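Local coordinates for COPII coat assembly protein SEC16 (Saccharomyces cerevisiae, PDB 3MZK), which helps start assembly of the COPII coat on the endoplasmic reticulum for vesicle formation and cargo selection, and also takes part in autophagy, at residues G190-L202 and L220-M233. Residues are numbered along the deposited sequence; the frame is centred on the assembly and turned at random.
Sequences GKDRWSEVIQKYL and LLLIFQVFVGNSKM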
loop_
_atom_site.group_PDB
_atom_site.type_symbol
_atom_site.label_atom_id
_atom_site.label_comp_id
_atom_site.label_asym_id
_atom_site.label_seq_id
_atom_site.Cartn_x
_atom_site.Cartn_y
_atom_site.Cartn_z
ATOM N N GLY B 190 -16.174 4.394 -4.355
ATOM C CA GLY B 190 -15.810 3.093 -3.826
ATOM C C GLY B 190 -16.323 1.933 -4.656
ATOM O O GLY B 190 -17.237 2.089 -5.467
ATOM N N LYS B 191 -15.733 0.760 -4.437
ATOM C CA LYS B 191 -16.045 -0.433 -5.215
ATOM C C LYS B 191 -17.527 -0.790 -5.176
ATOM O O LYS B 191 -18.054 -1.381 -6.119
ATOM C CB LYS B 191 -15.223 -1.617 -4.705
ATOM C CG LYS B 191 -15.559 -2.017 -3.281
ATOM C CD LYS B 191 -14.902 -3.325 -2.876
ATOM C CE LYS B 191 -15.445 -3.795 -1.536
ATOM N NZ LYS B 191 -14.836 -5.079 -1.101
ATOM N N ASP B 192 -18.192 -0.426 -4.083
ATOM C CA ASP B 192 -19.581 -0.812 -3.851
ATOM C C ASP B 192 -20.524 -0.338 -4.950
ATOM O O ASP B 192 -21.128 -1.145 -5.654
ATOM C CB ASP B 192 -20.064 -0.290 -2.495
ATOM C CG ASP B 192 -19.280 -0.872 -1.332
ATOM O OD1 ASP B 192 -18.063 -1.106 -1.485
ATOM O OD2 ASP B 192 -19.884 -1.096 -0.261
ATOM N N ARG B 193 -20.655 0.975 -5.092
ATOM C CA ARG B 193 -21.555 1.529 -6.095
ATOM C C ARG B 193 -21.019 1.330 -7.506
ATOM O O ARG B 193 -21.787 1.240 -8.463
ATOM C CB ARG B 193 -21.854 3.000 -5.808
ATOM C CG ARG B 193 -22.678 3.195 -4.551
ATOM C CD ARG B 193 -23.374 4.532 -4.539
ATOM N NE ARG B 193 -24.064 4.763 -3.277
ATOM C CZ ARG B 193 -23.452 5.107 -2.149
ATOM N NH1 ARG B 193 -22.134 5.253 -2.127
ATOM N NH2 ARG B 193 -24.156 5.299 -1.042
ATOM N N TRP B 194 -19.698 1.256 -7.629
ATOM C CA TRP B 194 -19.071 0.899 -8.894
ATOM C C TRP B 194 -19.701 -0.383 -9.428
ATOM O O TRP B 194 -20.119 -0.456 -10.583
ATOM C CB TRP B 194 -17.566 0.705 -8.704
ATOM C CG TRP B 194 -16.877 0.118 -9.898
ATOM C CD1 TRP B 194 -16.634 -1.206 -10.137
ATOM C CD2 TRP B 194 -16.337 0.833 -11.014
ATOM N NE1 TRP B 194 -15.978 -1.358 -11.336
ATOM C CE2 TRP B 194 -15.783 -0.120 -11.894
ATOM C CE3 TRP B 194 -16.271 2.186 -11.359
ATOM C CZ2 TRP B 194 -15.170 0.237 -13.091
ATOM C CZ3 TRP B 194 -15.663 2.538 -12.549
ATOM C CH2 TRP B 194 -15.122 1.567 -13.400
ATOM N N SER B 195 -19.771 -1.392 -8.568
ATOM C CA SER B 195 -20.357 -2.676 -8.928
ATOM C C SER B 195 -21.821 -2.546 -9.340
ATOM O O SER B 195 -22.249 -3.132 -10.333
ATOM C CB SER B 195 -20.223 -3.657 -7.761
ATOM O OG SER B 195 -20.931 -4.856 -8.015
ATOM N N GLU B 196 -22.588 -1.777 -8.574
ATOM C CA GLU B 196 -24.008 -1.597 -8.866
ATOM C C GLU B 196 -24.211 -1.012 -10.260
ATOM O O GLU B 196 -25.147 -1.380 -10.970
ATOM C CB GLU B 196 -24.672 -0.708 -7.811
ATOM N N VAL B 197 -23.331 -0.098 -10.649
ATOM C CA VAL B 197 -23.405 0.499 -11.973
ATOM C C VAL B 197 -23.167 -0.561 -13.043
ATOM O O VAL B 197 -23.833 -0.569 -14.080
ATOM C CB VAL B 197 -22.386 1.645 -12.140
ATOM C CG1 VAL B 197 -22.424 2.193 -13.564
ATOM C CG2 VAL B 197 -22.657 2.752 -11.125
ATOM N N ILE B 198 -22.218 -1.455 -12.785
ATOM C CA ILE B 198 -21.899 -2.517 -13.731
ATOM C C ILE B 198 -23.130 -3.373 -13.989
ATOM O O ILE B 198 -23.452 -3.695 -15.135
ATOM C CB ILE B 198 -20.765 -3.417 -13.215
ATOM C CG1 ILE B 198 -19.532 -2.580 -12.875
ATOM C CG2 ILE B 198 -20.424 -4.472 -14.250
ATOM C CD1 ILE B 198 -18.349 -3.393 -12.411
ATOM N N GLN B 199 -23.820 -3.730 -12.912
ATOM C CA GLN B 199 -25.021 -4.541 -13.018
ATOM C C GLN B 199 -26.083 -3.833 -13.855
ATOM O O GLN B 199 -26.640 -4.418 -14.788
ATOM C CB GLN B 199 -25.572 -4.864 -11.630
ATOM C CG GLN B 199 -24.550 -5.497 -10.700
ATOM C CD GLN B 199 -25.191 -6.261 -9.558
ATOM O OE1 GLN B 199 -26.386 -6.558 -9.587
ATOM N NE2 GLN B 199 -24.398 -6.586 -8.544
ATOM N N LYS B 200 -26.359 -2.573 -13.522
ATOM C CA LYS B 200 -27.402 -1.820 -14.214
ATOM C C LYS B 200 -27.092 -1.700 -15.702
ATOM O O LYS B 200 -27.980 -1.805 -16.539
ATOM C CB LYS B 200 -27.628 -0.443 -13.562
ATOM C CG LYS B 200 -28.534 -0.495 -12.250
ATOM C CD LYS B 200 -28.424 0.839 -11.414
ATOM C CE LYS B 200 -29.218 0.731 -10.062
ATOM N NZ LYS B 200 -29.027 2.023 -9.222
ATOM N N TYR B 201 -25.825 -1.485 -16.034
ATOM C CA TYR B 201 -25.432 -1.371 -17.438
ATOM C C TYR B 201 -25.660 -2.683 -18.195
ATOM O O TYR B 201 -26.207 -2.689 -19.296
ATOM C CB TYR B 201 -23.974 -0.908 -17.571
ATOM C CG TYR B 201 -23.380 -1.183 -18.928
ATOM C CD1 TYR B 201 -23.726 -0.411 -20.030
ATOM C CD2 TYR B 201 -22.482 -2.223 -19.112
ATOM C CE1 TYR B 201 -23.190 -0.666 -21.279
ATOM C CE2 TYR B 201 -21.942 -2.487 -20.352
ATOM C CZ TYR B 201 -22.299 -1.708 -21.434
ATOM O OH TYR B 201 -21.760 -1.978 -22.671
ATOM N N LEU B 202 -25.258 -3.796 -17.590
ATOM C CA LEU B 202 -25.386 -5.101 -18.227
ATOM C C LEU B 202 -26.835 -5.575 -18.316
ATOM O O LEU B 202 -27.279 -6.034 -19.368
ATOM C CB LEU B 202 -24.546 -6.149 -17.488
ATOM C CG LEU B 202 -23.025 -5.974 -17.514
ATOM C CD1 LEU B 202 -22.352 -7.003 -16.628
ATOM C CD2 LEU B 202 -22.490 -6.064 -18.931
ATOM N N LEU B 220 -19.314 -11.665 -17.831
ATOM C CA LEU B 220 -18.716 -10.331 -17.839
ATOM C C LEU B 220 -18.768 -9.690 -16.457
ATOM O O LEU B 220 -17.781 -9.112 -15.989
ATOM C CB LEU B 220 -19.420 -9.423 -18.852
ATOM C CG LEU B 220 -19.114 -9.653 -20.330
ATOM C CD1 LEU B 220 -19.934 -8.705 -21.187
ATOM C CD2 LEU B 220 -17.628 -9.477 -20.598
ATOM N N LEU B 221 -19.926 -9.792 -15.814
ATOM C CA LEU B 221 -20.119 -9.219 -14.492
ATOM C C LEU B 221 -19.065 -9.733 -13.528
ATOM O O LEU B 221 -18.444 -8.955 -12.807
ATOM C CB LEU B 221 -21.513 -9.547 -13.966
ATOM C CG LEU B 221 -21.810 -9.085 -12.541
ATOM C CD1 LEU B 221 -21.532 -7.601 -12.380
ATOM C CD2 LEU B 221 -23.248 -9.401 -12.185
ATOM N N LEU B 222 -18.854 -11.045 -13.526
ATOM C CA LEU B 222 -17.912 -11.653 -12.598
ATOM C C LEU B 222 -16.474 -11.203 -12.834
ATOM O O LEU B 222 -15.767 -10.850 -11.890
ATOM C CB LEU B 222 -17.995 -13.178 -12.657
ATOM C CG LEU B 222 -17.023 -13.853 -11.690
ATOM C CD1 LEU B 222 -17.771 -14.731 -10.715
ATOM C CD2 LEU B 222 -15.970 -14.646 -12.446
ATOM N N ILE B 223 -16.042 -11.228 -14.093
ATOM C CA ILE B 223 -14.694 -10.792 -14.453
ATOM C C ILE B 223 -14.394 -9.376 -13.974
ATOM O O ILE B 223 -13.320 -9.108 -13.438
ATOM C CB ILE B 223 -14.473 -10.844 -15.973
ATOM C CG1 ILE B 223 -14.612 -12.279 -16.476
ATOM C CG2 ILE B 223 -13.103 -10.313 -16.321
ATOM C CD1 ILE B 223 -14.399 -12.426 -17.956
ATOM N N PHE B 224 -15.350 -8.474 -14.171
ATOM C CA PHE B 224 -15.175 -7.082 -13.767
ATOM C C PHE B 224 -15.254 -6.908 -12.254
ATOM O O PHE B 224 -14.629 -6.010 -11.696
ATOM C CB PHE B 224 -16.194 -6.179 -14.472
ATOM C CG PHE B 224 -16.019 -6.123 -15.959
ATOM C CD1 PHE B 224 -14.757 -5.975 -16.516
ATOM C CD2 PHE B 224 -17.110 -6.240 -16.806
ATOM C CE1 PHE B 224 -14.589 -5.935 -17.889
ATOM C CE2 PHE B 224 -16.947 -6.200 -18.182
ATOM C CZ PHE B 224 -15.685 -6.048 -18.723
ATOM N N GLN B 225 -16.018 -7.769 -11.591
ATOM C CA GLN B 225 -16.120 -7.718 -10.136
ATOM C C GLN B 225 -14.813 -8.139 -9.487
ATOM O O GLN B 225 -14.359 -7.520 -8.528
ATOM C CB GLN B 225 -17.249 -8.616 -9.632
ATOM C CG GLN B 225 -18.635 -8.120 -9.970
ATOM C CD GLN B 225 -18.855 -6.694 -9.523
ATOM O OE1 GLN B 225 -18.275 -6.244 -8.537
ATOM N NE2 GLN B 225 -19.688 -5.968 -10.257
ATOM N N VAL B 226 -14.209 -9.194 -10.021
ATOM C CA VAL B 226 -12.999 -9.761 -9.438
ATOM C C VAL B 226 -11.865 -8.744 -9.393
ATOM O O VAL B 226 -11.202 -8.587 -8.366
ATOM C CB VAL B 226 -12.537 -11.022 -10.206
ATOM C CG1 VAL B 226 -11.146 -11.453 -9.752
ATOM C CG2 VAL B 226 -13.548 -12.152 -10.040
ATOM N N PHE B 227 -11.648 -8.044 -10.501
ATOM C CA PHE B 227 -10.529 -7.118 -10.588
ATOM C C PHE B 227 -10.864 -5.750 -10.002
ATOM O O PHE B 227 -10.236 -4.748 -10.326
ATOM C CB PHE B 227 -10.049 -7.003 -12.030
ATOM C CG PHE B 227 -9.455 -8.270 -12.568
ATOM C CD1 PHE B 227 -8.131 -8.592 -12.314
ATOM C CD2 PHE B 227 -10.219 -9.141 -13.324
ATOM C CE1 PHE B 227 -7.579 -9.757 -12.808
ATOM C CE2 PHE B 227 -9.673 -10.311 -13.823
ATOM C CZ PHE B 227 -8.350 -10.620 -13.562
ATOM N N VAL B 228 -11.858 -5.722 -9.126
ATOM C CA VAL B 228 -12.235 -4.502 -8.429
ATOM C C VAL B 228 -12.249 -4.751 -6.924
ATOM O O VAL B 228 -12.184 -3.816 -6.123
ATOM C CB VAL B 228 -13.603 -3.988 -8.917
ATOM C CG1 VAL B 228 -14.282 -3.147 -7.855
ATOM C CG2 VAL B 228 -13.432 -3.199 -10.207
ATOM N N GLY B 229 -12.317 -6.026 -6.548
ATOM C CA GLY B 229 -12.297 -6.420 -5.152
ATOM C C GLY B 229 -13.652 -6.878 -4.654
ATOM O O GLY B 229 -13.854 -7.069 -3.454
ATOM N N ASN B 230 -14.586 -7.060 -5.580
ATOM C CA ASN B 230 -15.938 -7.463 -5.226
ATOM C C ASN B 230 -16.216 -8.930 -5.512
ATOM O O ASN B 230 -17.365 -9.319 -5.717
ATOM C CB ASN B 230 -16.965 -6.596 -5.952
ATOM C CG ASN B 230 -17.091 -5.217 -5.353
ATOM O OD1 ASN B 230 -17.042 -5.049 -4.134
ATOM N ND2 ASN B 230 -17.260 -4.215 -6.208
ATOM N N SER B 231 -15.167 -9.746 -5.528
ATOM C CA SER B 231 -15.345 -11.178 -5.736
ATOM C C SER B 231 -16.235 -11.781 -4.648
ATOM O O SER B 231 -17.071 -12.638 -4.928
ATOM C CB SER B 231 -13.998 -11.899 -5.815
ATOM O OG SER B 231 -13.175 -11.565 -4.716
ATOM N N LYS B 232 -16.067 -11.319 -3.412
ATOM C CA LYS B 232 -16.917 -11.773 -2.318
ATOM C C LYS B 232 -18.375 -11.489 -2.647
ATOM O O LYS B 232 -19.207 -12.389 -2.636
ATOM C CB LYS B 232 -16.531 -11.087 -1.007
ATOM N N MET B 233 -18.674 -10.230 -2.948
ATOM C CA MET B 233 -20.022 -9.831 -3.335
ATOM C C MET B 233 -20.516 -10.618 -4.545
ATOM O O MET B 233 -21.590 -11.215 -4.517
ATOM C CB MET B 233 -20.056 -8.336 -3.647
ATOM C CG MET B 233 -21.276 -7.888 -4.437
ATOM S SD MET B 233 -21.231 -6.126 -4.823
ATOM C CE MET B 233 -21.333 -5.420 -3.180
#
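The carbonyl oxygen of K191 takes two donors from opposite faces of its plane: the helical amide of S195 and, across the contact, N230, whose ND2 lies 2.9 Å from K191 O. In this hydrogen bond ND2 stands well above the carbonyl plane of K191, while K191 O lies almost in the amide plane of N230. With CG set between its backbone N and carbonyl carbon (chi1 64°), the extended K191 chain passes obliquely by the OD1 end of the N230 amide, and NZ donates to G229 O at 3.2 Å. G229, with positive phi, is the C' residue of a Schellman motif ending helix 214-226, in which N230 N bonds to Q225 O. Segments 191-202 and 220-226, of neighbouring helices in the alpha-helical Sec23-binding region of Sec16, run antiparallel at 163°. Replacing N230 with an alanine would probably leave K191 O without the donor it takes from the other segment and open a gap against the lysine chain. Between the helices, Q225 bends at chi2 (-53°) to bring its amide beside S195, NE2 lying 2.8 Å from S195 OG. Further along, I198 CG2 meets L221 CD1 at 3.8 Å, and L202 CD1 lies against L221 CB. V228 CG2 approaches the W194 ring obliquely near NE1; W194 also packs on L183 of helix 179-187 and, like F224, on L184 of the second subunit.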